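Local structure of ferredoxin--NADP reductase, apicoplast (3JQQ) at residues A194-K197 and N198-Y201; Y152-G155 and A156-Y159. The protein transfers electrons between ferredoxin and NADP(H) in the apicoplast as an FAD-dependent reductase and may support isoprenoid precursor biosynthesis. The protein carries 1 engineered substitution. All blocks are in the same frame, centred on the assembly; numbering follows the deposited sequence.

Contact 1 (A194-K197 and N198-Y201); sequences AYDK and NNLY
D196 holds N198 and N199 in a tight reversal of the chain, and its backbone and carboxylate share the work. The backbone bond comes first: N199 N reaches D196 O at 3.0 Å, with an N-H...O angle of 158°, closing a type I beta turn over K197 and N198. An Asx turn is nested inside it, since D196 OD1 takes the hydrogen of N198 N at 2.9 Å. CG of D196 lies opposite its own backbone N (chi1 -177°), which swings the carboxylate forward beside the turn.

The other oxygen is used from side chain to side chain. N199 lies alongside D196, and its ND2 donates to D196 OD2 at 3.3 Å, with the acceptor close to the N199 amide plane; the two flat groups stand 84° apart, and the nitrogen comes to OD2 from above the carboxylate plane. Water adds two bridges. One water donates to D196 OD1 at 2.8 Å and accepts from N198 ND2; the other donates to K197 O at 2.8 Å and accepts from L200 N.

The apolar contact is between L200 and Y195: L200 CD2 leans obliquely against the ring, 3.5 Å from Y195 CE1. Separately, L200 CD1 comes within van der Waals range of the backbone, 3.4 Å from K197 O. L200 O goes on to bond Y231 OH, linking the turn to helix 226-235.

On this surface loop following helix 183-192, the D196 carboxylate receives a backbone N-H and a water at OD1 and a side-chain amide N-H at OD2, an environment that would be expected to favour its ionised form.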
ATOM      1  N   ALA B 194      11.683  30.135  -1.142  1.00 34.87           N
ATOM      2  CA  ALA B 194      12.453  30.645  -0.003  1.00 35.05           C
ATOM      3  C   ALA B 194      11.659  30.694   1.306  1.00 35.16           C
ATOM      4  O   ALA B 194      11.855  31.593   2.126  1.00 35.21           O
ATOM      5  CB  ALA B 194      13.032  32.017  -0.325  1.00 35.03           C
ATOM      6  N   TYR B 195      10.780  29.714   1.502  1.00 35.24           N
ATOM      7  CA  TYR B 195       9.913  29.665   2.672  1.00 35.33           C
ATOM      8  C   TYR B 195      10.645  29.852   3.996  1.00 35.58           C
ATOM      9  O   TYR B 195      11.649  29.194   4.264  1.00 35.57           O
ATOM     10  CB  TYR B 195       9.131  28.353   2.723  1.00 35.18           C
ATOM     11  CG  TYR B 195       8.030  28.341   3.752  1.00 34.82           C
ATOM     12  CD1 TYR B 195       6.761  28.807   3.437  1.00 34.58           C
ATOM     13  CD2 TYR B 195       8.254  27.875   5.044  1.00 34.55           C
ATOM     14  CE1 TYR B 195       5.746  28.810   4.371  1.00 34.49           C
ATOM     15  CE2 TYR B 195       7.239  27.872   5.992  1.00 34.26           C
ATOM     16  CZ  TYR B 195       5.986  28.342   5.645  1.00 34.19           C
ATOM     17  OH  TYR B 195       4.959  28.342   6.569  1.00 33.79           O
ATOM     18  N   ASP B 196      10.117  30.747   4.823  1.00 36.02           N
ATOM     19  CA  ASP B 196      10.579  30.901   6.196  1.00 36.52           C
ATOM     20  C   ASP B 196       9.391  31.173   7.116  1.00 36.92           C
ATOM     21  O   ASP B 196       8.713  32.194   6.993  1.00 36.87           O
ATOM     22  CB  ASP B 196      11.616  32.020   6.313  1.00 36.46           C
ATOM     23  CG  ASP B 196      12.165  32.152   7.719  1.00 36.49           C
ATOM     24  OD1 ASP B 196      11.670  31.437   8.616  1.00 36.49           O
ATOM     25  OD2 ASP B 196      13.086  32.966   7.926  1.00 36.48           O
ATOM     26  N   LYS B 197       9.146  30.242   8.032  1.00 37.51           N
ATOM     27  CA  LYS B 197       8.015  30.322   8.943  1.00 38.18           C
ATOM     28  C   LYS B 197       8.081  31.610   9.749  1.00 38.60           C
ATOM     29  O   LYS B 197       7.059  32.228  10.045  1.00 38.67           O
ATOM     30  CB  LYS B 197       8.013  29.113   9.886  1.00 38.17           C
ATOM     31  CG  LYS B 197       6.649  28.769  10.469  1.00 38.48           C
ATOM     32  CD  LYS B 197       6.707  27.536  11.374  1.00 38.89           C
ATOM     33  CE  LYS B 197       7.154  27.901  12.783  1.00 39.40           C
ATOM     34  NZ  LYS B 197       7.080  26.734  13.710  1.00 39.57           N
ATOM     35  N   ASN B 198       9.299  32.013  10.089  1.00 39.26           N
ATOM     36  CA  ASN B 198       9.514  33.179  10.933  1.00 39.91           C
ATOM     37  C   ASN B 198       9.691  34.477  10.144  1.00 40.47           C
ATOM     38  O   ASN B 198       9.994  35.522  10.719  1.00 40.51           O
ATOM     39  CB  ASN B 198      10.696  32.935  11.876  1.00 39.83           C
ATOM     40  CG  ASN B 198      10.416  31.830  12.883  1.00 39.78           C
ATOM     41  OD1 ASN B 198       9.440  31.892  13.631  1.00 39.81           O
ATOM     42  ND2 ASN B 198      11.273  30.815  12.908  1.00 39.50           N
ATOM     43  N   ASN B 199       9.496  34.409   8.831  1.00 41.20           N
ATOM     44  CA  ASN B 199       9.527  35.605   7.990  1.00 41.99           C
ATOM     45  C   ASN B 199       8.621  35.480   6.765  1.00 42.49           C
ATOM     46  O   ASN B 199       9.063  35.631   5.626  1.00 42.55           O
ATOM     47  CB  ASN B 199      10.963  35.956   7.587  1.00 42.02           C
ATOM     48  CG  ASN B 199      11.736  36.624   8.713  1.00 42.35           C
ATOM     49  OD1 ASN B 199      11.328  37.668   9.227  1.00 42.47           O
ATOM     50  ND2 ASN B 199      12.857  36.026   9.100  1.00 42.79           N
ATOM     51  N   LEU B 200       7.344  35.215   7.021  1.00 43.23           N
ATOM     52  CA  LEU B 200       6.362  34.973   5.969  1.00 44.00           C
ATOM     53  C   LEU B 200       5.914  36.251   5.263  1.00 44.80           C
ATOM     54  O   LEU B 200       5.295  36.194   4.200  1.00 44.76           O
ATOM     55  CB  LEU B 200       5.141  34.252   6.548  1.00 43.80           C
ATOM     56  CG  LEU B 200       5.379  32.881   7.189  1.00 43.55           C
ATOM     57  CD1 LEU B 200       4.230  32.513   8.121  1.00 43.22           C
ATOM     58  CD2 LEU B 200       5.582  31.811   6.123  1.00 43.13           C
ATOM     59  N   TYR B 201       6.226  37.401   5.854  1.00 45.95           N
ATOM     60  CA  TYR B 201       5.792  38.689   5.313  1.00 47.14           C
ATOM     61  C   TYR B 201       6.771  39.251   4.281  1.00 48.04           C
ATOM     62  O   TYR B 201       6.534  40.310   3.700  1.00 48.15           O
ATOM     63  CB  TYR B 201       5.572  39.693   6.446  1.00 47.07           C
ATOM     64  CG  TYR B 201       6.571  39.551   7.570  1.00 47.29           C
ATOM     65  CD1 TYR B 201       6.351  38.659   8.611  1.00 47.31           C
ATOM     66  CD2 TYR B 201       7.740  40.301   7.585  1.00 47.30           C
ATOM     67  CE1 TYR B 201       7.264  38.521   9.638  1.00 47.46           C
ATOM     68  CE2 TYR B 201       8.659  40.169   8.609  1.00 47.50           C
ATOM     69  CZ  TYR B 201       8.416  39.277   9.632  1.00 47.48           C
ATOM     70  OH  TYR B 201       9.327  39.142  10.654  1.00 47.58           O
TER
HETATM   71  O   HOH W   1      13.286  30.346  10.600  1.00 26.44           O
HETATM   72  O   HOH W   2       6.717  34.951  10.229  1.00 38.11           O

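Contact 2 (Y152-G155 and A156-Y159); sequences YLTG and AHGY
T154, G155 and H157 meet around a cis peptide at the end of strand 150-157, in the antiparallel barrel of the FAD-binding domain of this ferredoxin reductase. The cis bond joins G155 to A156. In a regular strand, side chains three residues apart would leave from opposite faces; here the cis bond is probably what brings the H157 ring back over G155 and toward T154.

The ring meets G155 through one of its faces. CA of G155 sits 3.6 Å from the centroid of the imidazole, 25° off the ring normal, a CH-pi contact, and G155 has no CB to crowd the ring. The same glycine has a phi of 131°, a backbone shape that suits a residue without a side chain.

Around this point, backbone hydrogen bonds tie T154 to G55 and G155 to Y10, and the H157 side chain also touches T53 of strand 53-56. H157 lies near the cofactor: its side chain is about 5 Å from the bound FAD and about 4 Å from that of L102, an FAD-binding residue, by nearest atoms.

The polar contact is made at the ring's edge. With T154 OG1 set between its backbone N and carbonyl carbon (chi1 69°), the hydroxyl comes up near the imidazole plane, where OG1 and H157 NE2 share a hydrogen bond of 3.0 Å.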
ATOM      1  N   TYR B 152      15.912   7.618  15.718  1.00 23.44           N
ATOM      2  CA  TYR B 152      17.113   7.270  14.961  1.00 23.63           C
ATOM      3  C   TYR B 152      16.878   7.211  13.450  1.00 23.54           C
ATOM      4  O   TYR B 152      16.065   6.422  12.961  1.00 23.41           O
ATOM      5  CB  TYR B 152      17.710   5.957  15.478  1.00 23.75           C
ATOM      6  CG  TYR B 152      18.201   6.034  16.909  1.00 24.76           C
ATOM      7  CD1 TYR B 152      17.312   5.975  17.977  1.00 25.66           C
ATOM      8  CD2 TYR B 152      19.555   6.164  17.195  1.00 25.67           C
ATOM      9  CE1 TYR B 152      17.756   6.046  19.287  1.00 26.26           C
ATOM     10  CE2 TYR B 152      20.010   6.236  18.502  1.00 26.40           C
ATOM     11  CZ  TYR B 152      19.106   6.175  19.543  1.00 26.77           C
ATOM     12  OH  TYR B 152      19.554   6.244  20.842  1.00 27.60           O
ATOM     13  N   LEU B 153      17.606   8.062  12.727  1.00 23.60           N
ATOM     14  CA  LEU B 153      17.457   8.222  11.280  1.00 23.71           C
ATOM     15  C   LEU B 153      18.563   7.532  10.482  1.00 23.61           C
ATOM     16  O   LEU B 153      19.710   7.447  10.929  1.00 23.52           O
ATOM     17  CB  LEU B 153      17.455   9.710  10.899  1.00 23.79           C
ATOM     18  CG  LEU B 153      16.237  10.622  11.112  1.00 24.19           C
ATOM     19  CD1 LEU B 153      14.948   9.956  10.659  1.00 24.89           C
ATOM     20  CD2 LEU B 153      16.127  11.071  12.558  1.00 24.66           C
ATOM     21  N   THR B 154      18.202   7.056   9.293  1.00 23.52           N
ATOM     22  CA  THR B 154      19.163   6.616   8.286  1.00 23.48           C
ATOM     23  C   THR B 154      18.938   7.466   7.037  1.00 23.60           C
ATOM     24  O   THR B 154      17.884   8.088   6.897  1.00 23.55           O
ATOM     25  CB  THR B 154      18.959   5.142   7.910  1.00 23.45           C
ATOM     26  OG1 THR B 154      17.730   4.999   7.185  1.00 23.59           O
ATOM     27  CG2 THR B 154      18.927   4.263   9.152  1.00 22.93           C
ATOM     28  N   GLY B 155      19.912   7.495   6.131  1.00 23.70           N
ATOM     29  CA  GLY B 155      19.749   8.233   4.874  1.00 23.79           C
ATOM     30  C   GLY B 155      20.902   9.161   4.536  1.00 23.94           C
ATOM     31  O   GLY B 155      21.950   9.117   5.181  1.00 23.92           O
ATOM     32  N   ALA B 156      20.709  10.014   3.525  1.00 24.03           N
ATOM     33  CA  ALA B 156      19.453  10.101   2.785  1.00 24.19           C
ATOM     34  C   ALA B 156      19.276   8.950   1.798  1.00 24.38           C
ATOM     35  O   ALA B 156      20.206   8.191   1.548  1.00 24.46           O
ATOM     36  CB  ALA B 156      19.365  11.436   2.055  1.00 24.11           C
ATOM     37  N   HIS B 157      18.070   8.831   1.250  1.00 24.61           N
ATOM     38  CA  HIS B 157      17.771   7.825   0.246  1.00 24.83           C
ATOM     39  C   HIS B 157      17.001   8.447  -0.911  1.00 25.11           C
ATOM     40  O   HIS B 157      16.374   9.499  -0.759  1.00 24.98           O
ATOM     41  CB  HIS B 157      16.924   6.690   0.826  1.00 24.80           C
ATOM     42  CG  HIS B 157      17.401   6.178   2.149  1.00 24.88           C
ATOM     43  ND1 HIS B 157      18.422   5.260   2.271  1.00 25.19           N
ATOM     44  CD2 HIS B 157      16.977   6.432   3.402  1.00 24.84           C
ATOM     45  CE1 HIS B 157      18.619   4.984   3.554  1.00 24.84           C
ATOM     46  NE2 HIS B 157      17.753   5.680   4.257  1.00 24.92           N
ATOM     47  N   GLY B 158      17.038   7.781  -2.062  1.00 25.47           N
ATOM     48  CA  GLY B 158      16.210   8.161  -3.200  1.00 25.92           C
ATOM     49  C   GLY B 158      16.872   9.125  -4.163  1.00 26.43           C
ATOM     50  O   GLY B 158      17.981   9.599  -3.925  1.00 26.45           O
ATOM     51  N   TYR B 159      16.179   9.411  -5.259  1.00 26.90           N
ATOM     52  CA  TYR B 159      16.678  10.330  -6.269  1.00 27.43           C
ATOM     53  C   TYR B 159      15.515  11.146  -6.823  1.00 27.62           C
ATOM     54  O   TYR B 159      15.558  11.635  -7.951  1.00 27.70           O
ATOM     55  CB  TYR B 159      17.390   9.563  -7.390  1.00 27.53           C
ATOM     56  CG  TYR B 159      18.454   8.605  -6.895  1.00 28.21           C
ATOM     57  CD1 TYR B 159      18.150   7.275  -6.635  1.00 28.65           C
ATOM     58  CD2 TYR B 159      19.761   9.032  -6.681  1.00 28.99           C
ATOM     59  CE1 TYR B 159      19.114   6.395  -6.182  1.00 28.98           C
ATOM     60  CE2 TYR B 159      20.734   8.157  -6.225  1.00 29.16           C
ATOM     61  CZ  TYR B 159      20.404   6.839  -5.978  1.00 29.54           C
ATOM     62  OH  TYR B 159      21.361   5.960  -5.526  1.00 29.91           O
TER

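How the contacts relate
Going from the N terminus, the chain meets contact 2 first, at the end of strand 150-157, which lies between strands 53-56 and 16-25 of the antiparallel sheet. It then runs through helix 166-169 and strand 173-178 of the parallel sheet, and along helix 183-192, before reaching contact 1. The two follow in series, neither nesting nor crossing. Contact 2 joins near neighbours at the end of one strand, buried in the FAD-binding part close to the cofactor; contact 1 folds the surface loop between helix 183-192 and strand 211-217 back on itself in the NAD-binding part. Neither bridges the two domains, and their centres are 26 Å apart.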